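Local coordinates for EDTA monooxygenase (EDTA-degrading bacterium BNC1, PDB 5DQP), which probably acts as an FMN-dependent monooxygenase that oxidises EDTA with molecular oxygen, working with a partner flavin reductase, at residues Glu297-Ser300 against Lys301-Ile305; Ser327-Pro330 against Ile331-Lys335; Ser336-Asp339 against Val340-Glu344; Glu344-Leu348 against Arg349-Leu353. All blocks are in the same frame, centred on the assembly; numbering follows the deposited sequence.

Contact 1. Residues Glu297-Ser300 against Lys301-Ile305; sequences EALS and KQLGI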
loop_
_atom_site.group_PDB
_atom_site.type_symbol
_atom_site.label_atom_id
_atom_site.label_comp_id
_atom_site.label_asym_id
_atom_site.label_seq_id
_atom_site.Cartn_x
_atom_site.Cartn_y
_atom_site.Cartn_z
ATOM N N GLU A 297 -33.625 -16.266 24.597
ATOM C CA GLU A 297 -34.145 -17.620 24.417
ATOM C C GLU A 297 -33.278 -18.404 23.430
ATOM O O GLU A 297 -32.961 -19.574 23.665
ATOM C CB GLU A 297 -35.619 -17.587 23.980
ATOM C CG GLU A 297 -35.898 -16.918 22.623
ATOM C CD GLU A 297 -35.870 -17.889 21.438
ATOM O OE1 GLU A 297 -35.804 -19.118 21.675
ATOM O OE2 GLU A 297 -35.915 -17.418 20.272
ATOM N N ALA A 298 -32.847 -17.769 22.341
ATOM C CA ALA A 298 -31.926 -18.445 21.435
ATOM C C ALA A 298 -30.702 -18.984 22.178
ATOM O O ALA A 298 -30.275 -20.120 21.955
ATOM C CB ALA A 298 -31.503 -17.498 20.315
ATOM N N LEU A 299 -30.122 -18.184 23.073
ATOM C CA LEU A 299 -28.912 -18.624 23.760
ATOM C C LEU A 299 -29.195 -19.775 24.725
ATOM O O LEU A 299 -28.398 -20.719 24.830
ATOM C CB LEU A 299 -28.287 -17.446 24.501
ATOM C CG LEU A 299 -26.932 -17.672 25.159
ATOM C CD1 LEU A 299 -25.896 -18.162 24.137
ATOM C CD2 LEU A 299 -26.484 -16.371 25.814
ATOM N N SER A 300 -30.314 -19.714 25.450
ATOM C CA SER A 300 -30.596 -20.755 26.434
ATOM C C SER A 300 -30.778 -22.106 25.758
ATOM O O SER A 300 -30.385 -23.142 26.302
ATOM C CB SER A 300 -31.837 -20.397 27.256
ATOM O OG SER A 300 -32.977 -20.306 26.409
ATOM N N LYS A 301 -31.383 -22.119 24.574
ATOM C CA LYS A 301 -31.476 -23.368 23.831
ATOM C C LYS A 301 -30.090 -23.851 23.418
ATOM O O LYS A 301 -29.762 -25.037 23.560
ATOM C CB LYS A 301 -32.395 -23.188 22.616
ATOM C CG LYS A 301 -33.760 -22.595 22.978
ATOM C CD LYS A 301 -34.744 -22.690 21.817
ATOM C CE LYS A 301 -34.490 -21.658 20.737
ATOM N NZ LYS A 301 -35.248 -21.996 19.498
ATOM N N GLN A 302 -29.248 -22.948 22.932
ATOM C CA GLN A 302 -27.930 -23.381 22.484
ATOM C C GLN A 302 -27.134 -24.019 23.610
ATOM O O GLN A 302 -26.330 -24.931 23.367
ATOM C CB GLN A 302 -27.165 -22.214 21.887
ATOM C CG GLN A 302 -27.501 -21.977 20.421
ATOM C CD GLN A 302 -26.757 -20.784 19.876
ATOM O OE1 GLN A 302 -26.594 -19.789 20.579
ATOM N NE2 GLN A 302 -26.277 -20.879 18.635
ATOM N N LEU A 303 -27.354 -23.570 24.843
ATOM C CA LEU A 303 -26.611 -24.066 25.984
ATOM C C LEU A 303 -27.417 -25.058 26.795
ATOM O O LEU A 303 -26.917 -25.552 27.807
ATOM C CB LEU A 303 -26.176 -22.901 26.882
ATOM C CG LEU A 303 -25.316 -21.793 26.256
ATOM C CD1 LEU A 303 -25.321 -20.573 27.148
ATOM C CD2 LEU A 303 -23.895 -22.251 25.988
ATOM N N GLY A 304 -28.652 -25.345 26.379
ATOM C CA GLY A 304 -29.492 -26.300 27.087
ATOM C C GLY A 304 -29.917 -25.839 28.465
ATOM O O GLY A 304 -30.031 -26.658 29.379
ATOM N N ILE A 305 -30.124 -24.542 28.647
ATOM C CA ILE A 305 -30.624 -23.999 29.905
ATOM C C ILE A 305 -32.149 -23.976 29.861
ATOM O O ILE A 305 -32.745 -23.334 28.985
ATOM C CB ILE A 305 -30.060 -22.593 30.157
ATOM C CG1 ILE A 305 -28.553 -22.666 30.465
ATOM C CG2 ILE A 305 -30.851 -21.913 31.280
ATOM C CD1 ILE A 305 -27.829 -21.337 30.369
#
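Ser300 and Ile305 meet at the C-terminal end of helix 292-303, and backbone bonds carry much of the contact. Ile305 N donates to Ser300 O, five residues back, at 2.7 Å. Gly304 N donates to Lys301 O at 3.0 Å. The preceding bonds follow the usual helical pattern: Lys301 N to Glu297 O, Gln302 N to Ala298 O and Leu303 N to Leu299 O.

One side-chain bond joins this set. Ser300 OG donates to Glu297 O at 2.8 Å, coming in at the flank of the carbonyl with a C=O...OG angle of 115°. Lys301 N reaches the same oxygen nearly along the C=O axis. The hydroxyl gets there because OG sits between the backbone N and the carbonyl carbon (chi1 62°), turned back over its own helix. With an alanine here, Glu297 O would probably be left with Lys301 N alone of these two donors, and the hydroxyl tie across the turn would be lost.

The charged pair is loose. Glu297 and Lys301 lie side by side and point the same way, but Glu297 OE1 to Lys301 NZ is a long salt bridge of 3.7 Å. OE1 sits closer to the methylene Lys301 CE.

The apolar contacts are on buried side chains. Leu299 CG touches Leu303 CD1 at 3.9 Å, the two chains crossing at a slant, and both leucines also meet Met337 of helix 331-344. Ser300 CB lies 4.0 Å from Ile305 CB.

Gly304 has a positive phi of 67°. With the two bonds back into the last turn, this is a Schellman motif ending the helix.

Contact 2. Residues Ser327-Pro330 against Ile331-Lys335; sequences SATP and IGILK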
loop_
_atom_site.group_PDB
_atom_site.type_symbol
_atom_site.label_atom_id
_atom_site.label_comp_id
_atom_site.label_asym_id
_atom_site.label_seq_id
_atom_site.Cartn_x
_atom_site.Cartn_y
_atom_site.Cartn_z
ATOM N N SER A 327 -24.409 -29.759 17.320
ATOM C CA SER A 327 -25.207 -28.580 17.066
ATOM C C SER A 327 -24.626 -27.835 15.892
ATOM O O SER A 327 -23.496 -28.007 15.602
ATOM C CB SER A 327 -25.232 -27.691 18.318
ATOM O OG SER A 327 -25.203 -26.322 18.049
ATOM N N ALA A 328 -25.399 -26.960 15.270
ATOM C CA ALA A 328 -24.871 -26.067 14.242
ATOM C C ALA A 328 -23.892 -25.035 14.803
ATOM O O ALA A 328 -23.393 -24.199 14.039
ATOM C CB ALA A 328 -26.015 -25.349 13.522
ATOM N N THR A 329 -23.624 -25.043 16.104
ATOM C CA THR A 329 -22.662 -24.107 16.669
ATOM C C THR A 329 -21.512 -24.906 17.268
ATOM O O THR A 329 -21.744 -25.787 18.112
ATOM C CB THR A 329 -23.306 -23.188 17.722
ATOM O OG1 THR A 329 -23.947 -22.090 17.059
ATOM C CG2 THR A 329 -22.265 -22.636 18.680
ATOM N N PRO A 330 -20.271 -24.641 16.869
ATOM C CA PRO A 330 -19.150 -25.479 17.314
ATOM C C PRO A 330 -19.098 -25.613 18.834
ATOM O O PRO A 330 -19.244 -24.638 19.573
ATOM C CB PRO A 330 -17.922 -24.740 16.769
ATOM C CG PRO A 330 -18.460 -23.857 15.668
ATOM C CD PRO A 330 -19.828 -23.466 16.099
ATOM N N ILE A 331 -18.873 -26.847 19.284
ATOM C CA ILE A 331 -18.852 -27.173 20.706
ATOM C C ILE A 331 -17.888 -26.270 21.465
ATOM O O ILE A 331 -18.152 -25.881 22.609
ATOM C CB ILE A 331 -18.483 -28.655 20.888
ATOM C CG1 ILE A 331 -18.593 -29.065 22.356
ATOM C CG2 ILE A 331 -17.084 -28.905 20.350
ATOM C CD1 ILE A 331 -19.972 -28.857 22.923
ATOM N N GLY A 332 -16.748 -25.940 20.855
ATOM C CA GLY A 332 -15.761 -25.115 21.531
ATOM C C GLY A 332 -16.276 -23.735 21.884
ATOM O O GLY A 332 -15.897 -23.174 22.914
ATOM N N ILE A 333 -17.130 -23.159 21.037
ATOM C CA ILE A 333 -17.759 -21.889 21.382
ATOM C C ILE A 333 -18.655 -22.069 22.602
ATOM O O ILE A 333 -18.585 -21.300 23.569
ATOM C CB ILE A 333 -18.558 -21.342 20.182
ATOM C CG1 ILE A 333 -17.722 -21.355 18.892
ATOM C CG2 ILE A 333 -19.174 -19.974 20.511
ATOM C CD1 ILE A 333 -16.264 -21.051 19.078
ATOM N N LEU A 334 -19.516 -23.096 22.569
ATOM C CA LEU A 334 -20.446 -23.346 23.670
ATOM C C LEU A 334 -19.689 -23.561 24.972
ATOM O O LEU A 334 -20.047 -23.008 26.013
ATOM C CB LEU A 334 -21.335 -24.560 23.354
ATOM C CG LEU A 334 -22.143 -24.501 22.048
ATOM C CD1 LEU A 334 -22.884 -25.815 21.767
ATOM C CD2 LEU A 334 -23.125 -23.310 22.049
ATOM N N LYS A 335 -18.628 -24.358 24.930
ATOM C CA LYS A 335 -17.876 -24.604 26.152
ATOM C C LYS A 335 -17.205 -23.326 26.656
ATOM O O LYS A 335 -17.092 -23.115 27.871
ATOM C CB LYS A 335 -16.849 -25.707 25.917
ATOM C CG LYS A 335 -16.284 -26.244 27.207
ATOM C CD LYS A 335 -17.418 -26.668 28.151
ATOM C CE LYS A 335 -17.040 -26.518 29.629
ATOM N NZ LYS A 335 -16.710 -25.103 29.946
#
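Thr329 CG2 touches Leu334 CD2 at 3.5 Å, an apolar meeting between the loop Ser327-Pro330 and the first turn of the helix. With OG1 beside the backbone N (chi1 -83°), the threonine methyl is turned toward Leu334, and the two side chains cross at a slant. Leu334 CD1 lies 3.8 Å from Thr329 O. Pro330 and Ile333 form the second apolar pair. They lie side by side and point the same way, and Ile333 CG1 runs along the ring, 4.0 Å from Pro330 CB and nearly as close to its CG and CD.

Pro330 is the N-cap residue. Its carbonyl oxygen is shared by two weak bonds, from Ile333 N at 3.0 Å and from Leu334 N at 3.4 Å. The first is strongly bent; the second is straight but long.

The next shell positions Thr329. Ser327 OG accepts from Thr329 N at 2.8 Å with an N-H...O angle of 159°, an ST turn that fixes the loop just before the cap. Lys335 N closes the first regular turn onto Ile331 O.

This is mostly a surface contact. Ile333 lies beside a bound polyether, probably from the crystallisation liquor. Leu334 is buried and packs on Leu323 of a loop. Thr329 also meets Gln302, so the start of helix 331-344 lies next to the end of helix 292-303.

Contact 3. Residues Ser336-Asp339 against Val340-Glu344; sequences SMVD and VALDE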
loop_
_atom_site.group_PDB
_atom_site.type_symbol
_atom_site.label_atom_id
_atom_site.label_comp_id
_atom_site.label_asym_id
_atom_site.label_seq_id
_atom_site.Cartn_x
_atom_site.Cartn_y
_atom_site.Cartn_z
ATOM N N SER A 336 -16.793 -22.450 25.745
ATOM C CA SER A 336 -16.203 -21.187 26.164
ATOM C C SER A 336 -17.225 -20.341 26.905
ATOM O O SER A 336 -16.913 -19.712 27.920
ATOM C CB SER A 336 -15.665 -20.433 24.951
ATOM O OG SER A 336 -15.025 -19.252 25.379
ATOM N N MET A 337 -18.456 -20.320 26.403
ATOM C CA MET A 337 -19.506 -19.563 27.055
ATOM C C MET A 337 -19.784 -20.098 28.448
ATOM O O MET A 337 -20.079 -19.322 29.359
ATOM C CB MET A 337 -20.764 -19.599 26.201
ATOM C CG MET A 337 -20.715 -18.643 25.029
ATOM S SD MET A 337 -22.347 -18.629 24.257
ATOM C CE MET A 337 -22.291 -20.201 23.399
ATOM N N VAL A 338 -19.693 -21.415 28.638
ATOM C CA VAL A 338 -19.898 -21.971 29.973
ATOM C C VAL A 338 -18.792 -21.509 30.911
ATOM O O VAL A 338 -19.057 -21.067 32.038
ATOM C CB VAL A 338 -20.000 -23.506 29.924
ATOM C CG1 VAL A 338 -19.963 -24.042 31.321
ATOM C CG2 VAL A 338 -21.296 -23.896 29.258
ATOM N N ASP A 339 -17.545 -21.568 30.443
ATOM C CA ASP A 339 -16.408 -21.137 31.256
ATOM C C ASP A 339 -16.526 -19.660 31.636
ATOM O O ASP A 339 -16.275 -19.285 32.785
ATOM C CB ASP A 339 -15.110 -21.402 30.489
ATOM C CG ASP A 339 -13.869 -21.265 31.358
ATOM O OD1 ASP A 339 -14.013 -21.214 32.605
ATOM O OD2 ASP A 339 -12.743 -21.231 30.794
ATOM N N VAL A 340 -16.918 -18.813 30.687
ATOM C CA VAL A 340 -17.136 -17.397 30.983
ATOM C C VAL A 340 -18.205 -17.230 32.052
ATOM O O VAL A 340 -18.023 -16.493 33.026
ATOM C CB VAL A 340 -17.508 -16.622 29.710
ATOM C CG1 VAL A 340 -17.913 -15.195 30.084
ATOM C CG2 VAL A 340 -16.328 -16.578 28.756
ATOM N N ALA A 341 -19.345 -17.908 31.883
ATOM C CA ALA A 341 -20.440 -17.702 32.825
ATOM C C ALA A 341 -20.044 -18.128 34.233
ATOM O O ALA A 341 -20.386 -17.454 35.212
ATOM C CB ALA A 341 -21.689 -18.459 32.367
ATOM N N LEU A 342 -19.328 -19.248 34.360
ATOM C CA LEU A 342 -18.950 -19.717 35.688
ATOM C C LEU A 342 -17.829 -18.876 36.277
ATOM O O LEU A 342 -17.895 -18.497 37.455
ATOM C CB LEU A 342 -18.543 -21.186 35.638
ATOM C CG LEU A 342 -19.694 -22.117 35.268
ATOM C CD1 LEU A 342 -19.164 -23.520 35.157
ATOM C CD2 LEU A 342 -20.859 -22.038 36.285
ATOM N N ASP A 343 -16.792 -18.567 35.479
ATOM C CA ASP A 343 -15.667 -17.800 36.010
ATOM C C ASP A 343 -16.102 -16.429 36.506
ATOM O O ASP A 343 -15.568 -15.937 37.505
ATOM C CB ASP A 343 -14.556 -17.601 34.975
ATOM C CG ASP A 343 -13.351 -16.810 35.571
ATOM O OD1 ASP A 343 -12.827 -17.242 36.626
ATOM O OD2 ASP A 343 -12.937 -15.753 35.026
ATOM N N GLU A 344 -17.019 -15.772 35.784
ATOM C CA GLU A 344 -17.440 -14.410 36.095
ATOM C C GLU A 344 -18.762 -14.365 36.869
ATOM O O GLU A 344 -19.224 -13.274 37.231
ATOM C CB GLU A 344 -17.514 -13.583 34.793
ATOM C CG GLU A 344 -16.128 -13.388 34.160
ATOM C CD GLU A 344 -16.093 -12.679 32.777
ATOM O OE1 GLU A 344 -15.098 -12.908 32.034
ATOM O OE2 GLU A 344 -17.007 -11.886 32.429
#
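Asp339 O takes the amide of Asp343 at 2.8 Å, the shortest hydrogen bond here, with an N-H...O angle of 164°. It belongs to a regular alpha-helix, the middle and later part of helix 331-344, where each amide bonds to the carbonyl four residues back. Val340 N to Ser336 O, Ala341 N to Met337 O and Leu342 N to Val338 O are the other three. All are close to straight.

The side chains follow the same spacing. Val338 and Leu342 lie side by side and point the same way. Val338 CG1 meets Leu342 CD1 at 4.0 Å, because each chain leaves the helix on the same face. Leu342 CG also rests 3.5 Å from Val338 O, over the carbonyl that its own amide uses.

Asp339 and Asp343 share another face. Asp339 OD1 and Asp343 OD1 are 5.8 Å apart, so the like charges probably repel mildly. Both chains reach helix 237-253: Asp339 meets Ala239, and Asp343 meets Lys237 and Pro238.

Val338 also lies on Phe321 and Leu323 of a loop. Met337 meets Leu299 and Leu303 of helix 292-303, and Val340 and Ala341 meet Leu351 of helix 348-354. Glu344, at the end of the helix, has its OE2 in salt bridges with Arg354 and Arg368.

Val340 and Ala341 pack their methyls against the preceding turn. Ala341 CB lies 3.5 Å from Met337 O. In Val340 the CG2 branch stands beside the backbone N, anti to the carbonyl carbon, and this brings Val340 CG2 to 3.3 Å from Ser336 O.

Contact 4. Residues Glu344-Leu348 against Arg349-Leu353; sequences EKLSL and RQLAL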
loop_
_atom_site.group_PDB
_atom_site.type_symbol
_atom_site.label_atom_id
_atom_site.label_comp_id
_atom_site.label_asym_id
_atom_site.label_seq_id
_atom_site.Cartn_x
_atom_site.Cartn_y
_atom_site.Cartn_z
ATOM N N GLU A 344 -17.019 -15.772 35.784
ATOM C CA GLU A 344 -17.440 -14.410 36.095
ATOM C C GLU A 344 -18.762 -14.365 36.869
ATOM O O GLU A 344 -19.224 -13.274 37.231
ATOM C CB GLU A 344 -17.514 -13.583 34.793
ATOM C CG GLU A 344 -16.128 -13.388 34.160
ATOM C CD GLU A 344 -16.093 -12.679 32.777
ATOM O OE1 GLU A 344 -15.098 -12.908 32.034
ATOM O OE2 GLU A 344 -17.007 -11.886 32.429
ATOM N N LYS A 345 -19.302 -15.514 37.239
ATOM C CA LYS A 345 -20.532 -15.610 38.011
ATOM C C LYS A 345 -21.721 -14.895 37.376
ATOM O O LYS A 345 -22.318 -14.088 37.988
ATOM C CB LYS A 345 -20.288 -15.181 39.467
ATOM C CG LYS A 345 -18.928 -15.637 39.997
ATOM C CD LYS A 345 -18.715 -15.537 41.485
ATOM C CE LYS A 345 -17.738 -16.554 42.006
ATOM N NZ LYS A 345 -16.354 -16.239 41.671
ATOM N N LEU A 346 -22.011 -15.206 36.118
ATOM C CA LEU A 346 -22.973 -14.450 35.335
ATOM C C LEU A 346 -24.337 -15.124 35.325
ATOM O O LEU A 346 -24.462 -16.344 35.500
ATOM C CB LEU A 346 -22.483 -14.254 33.897
ATOM C CG LEU A 346 -21.166 -13.471 33.716
ATOM C CD1 LEU A 346 -20.827 -13.296 32.258
ATOM C CD2 LEU A 346 -21.167 -12.094 34.409
ATOM N N SER A 347 -25.366 -14.292 35.148
ATOM C CA SER A 347 -26.675 -14.741 34.730
ATOM C C SER A 347 -26.685 -14.929 33.215
ATOM O O SER A 347 -25.759 -14.529 32.501
ATOM C CB SER A 347 -27.742 -13.725 35.130
ATOM O OG SER A 347 -27.557 -12.538 34.389
ATOM N N LEU A 348 -27.755 -15.538 32.717
ATOM C CA LEU A 348 -27.872 -15.717 31.274
ATOM C C LEU A 348 -27.955 -14.379 30.551
ATOM O O LEU A 348 -27.344 -14.197 29.493
ATOM C CB LEU A 348 -29.093 -16.577 30.965
ATOM C CG LEU A 348 -29.309 -16.881 29.488
ATOM C CD1 LEU A 348 -28.074 -17.571 28.856
ATOM C CD2 LEU A 348 -30.561 -17.743 29.342
ATOM N N ARG A 349 -28.722 -13.437 31.102
ATOM C CA ARG A 349 -28.860 -12.118 30.494
ATOM C C ARG A 349 -27.516 -11.418 30.401
ATOM O O ARG A 349 -27.233 -10.728 29.417
ATOM C CB ARG A 349 -29.838 -11.263 31.312
ATOM C CG ARG A 349 -30.269 -9.984 30.605
ATOM C CD ARG A 349 -30.765 -8.905 31.575
ATOM N NE ARG A 349 -32.008 -9.272 32.265
ATOM C CZ ARG A 349 -33.192 -9.388 31.669
ATOM N NH1 ARG A 349 -33.304 -9.183 30.361
ATOM N NH2 ARG A 349 -34.266 -9.723 32.376
ATOM N N GLN A 350 -26.688 -11.556 31.437
ATOM C CA GLN A 350 -25.369 -10.947 31.399
ATOM C C GLN A 350 -24.492 -11.651 30.378
ATOM O O GLN A 350 -23.775 -11.003 29.616
ATOM C CB GLN A 350 -24.722 -10.986 32.791
ATOM C CG GLN A 350 -25.398 -10.090 33.818
ATOM C CD GLN A 350 -24.857 -10.309 35.209
ATOM O OE1 GLN A 350 -24.535 -11.436 35.593
ATOM N NE2 GLN A 350 -24.760 -9.238 35.980
ATOM N N LEU A 351 -24.532 -12.978 30.360
ATOM C CA LEU A 351 -23.707 -13.731 29.430
ATOM C C LEU A 351 -24.023 -13.373 27.974
ATOM O O LEU A 351 -23.111 -13.258 27.155
ATOM C CB LEU A 351 -23.892 -15.229 29.690
ATOM C CG LEU A 351 -23.147 -16.189 28.764
ATOM C CD1 LEU A 351 -21.629 -16.062 28.952
ATOM C CD2 LEU A 351 -23.627 -17.621 29.033
ATOM N N ALA A 352 -25.304 -13.182 27.638
ATOM C CA ALA A 352 -25.691 -12.840 26.266
ATOM C C ALA A 352 -24.967 -11.604 25.751
ATOM O O ALA A 352 -24.634 -11.514 24.562
ATOM C CB ALA A 352 -27.199 -12.599 26.183
ATOM N N LEU A 353 -24.776 -10.616 26.621
ATOM C CA LEU A 353 -24.096 -9.377 26.264
ATOM C C LEU A 353 -22.577 -9.561 26.291
ATOM O O LEU A 353 -21.882 -9.204 25.336
ATOM C CB LEU A 353 -24.539 -8.263 27.227
ATOM C CG LEU A 353 -24.055 -6.846 26.918
ATOM C CD1 LEU A 353 -24.630 -6.410 25.583
ATOM C CD2 LEU A 353 -24.436 -5.866 28.030
#
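A capping box starts helix 348-354, formed by Ser347 at the N-cap and Gln350 three residues on. The two residues exchange bonds. Ser347 N donates to Gln350 OE1 at 3.0 Å with an N-H...O angle of 168°, and Gln350 N donates to Ser347 OG at 3.2 Å. With chi1 at 67°, the Ser347 hydroxyl is folded toward the helix start, where the Gln350 N-H meets it. Gln350 is extended beyond CG and runs back past the start of the helix, and its amide oxygen reaches the serine N-H; the donor lies 20° off the plane of the side-chain amide. A valine in place of Ser347 would probably leave Gln350 N without its capping acceptor and the first turn less firmly held.

The backbone then takes over. Leu351 N bonds to Ser347 O at 2.9 Å, and Ala352 N to Leu348 O.

Leu346, just before the cap, flanks the box. Its CD2 lies 3.6 Å from Gln350 OE1, beside the amide oxygen. Leu346 CD1 meets Leu351 CD1 at 4.4 Å, the spacing of a hydrophobic staple. Leu348 CD1 and Leu351 CD2 touch loosely at 4.5 Å.

Lys345 precedes all this with a positive phi, in the Schellman motif that ends helix 331-344. Arg349 forms a salt bridge with Asp313. Leu348 packs on Ile296 of helix 292-303 and on Leu307 of a loop, and Leu351 faces Val340, so the short helix sits against both helix 292-303 and helix 331-344.

All four contacts are local and follow each other along the chain. None nests inside or crosses another. Contact 1 ends helix 292-303. After a long loop, contact 2 opens helix 331-344 and contact 3 continues it. Contact 4 shares Glu344 with contact 3, rounds the short turn and starts helix 348-354; Ala341 O and Leu346 N probably bond across that turn at 2.9 Å. The three helices pack on each other. Contact 1 meets contact 2 through Gln302 and Leu303, contact 3 through Met337 and contact 4 through Leu348 and Ala352. Contacts 2 and 4 do not touch. Together they form a small helical cluster between strands 262-271 and 358-360, paired neighbours in the parallel sheet of the TIM-barrel-like fold.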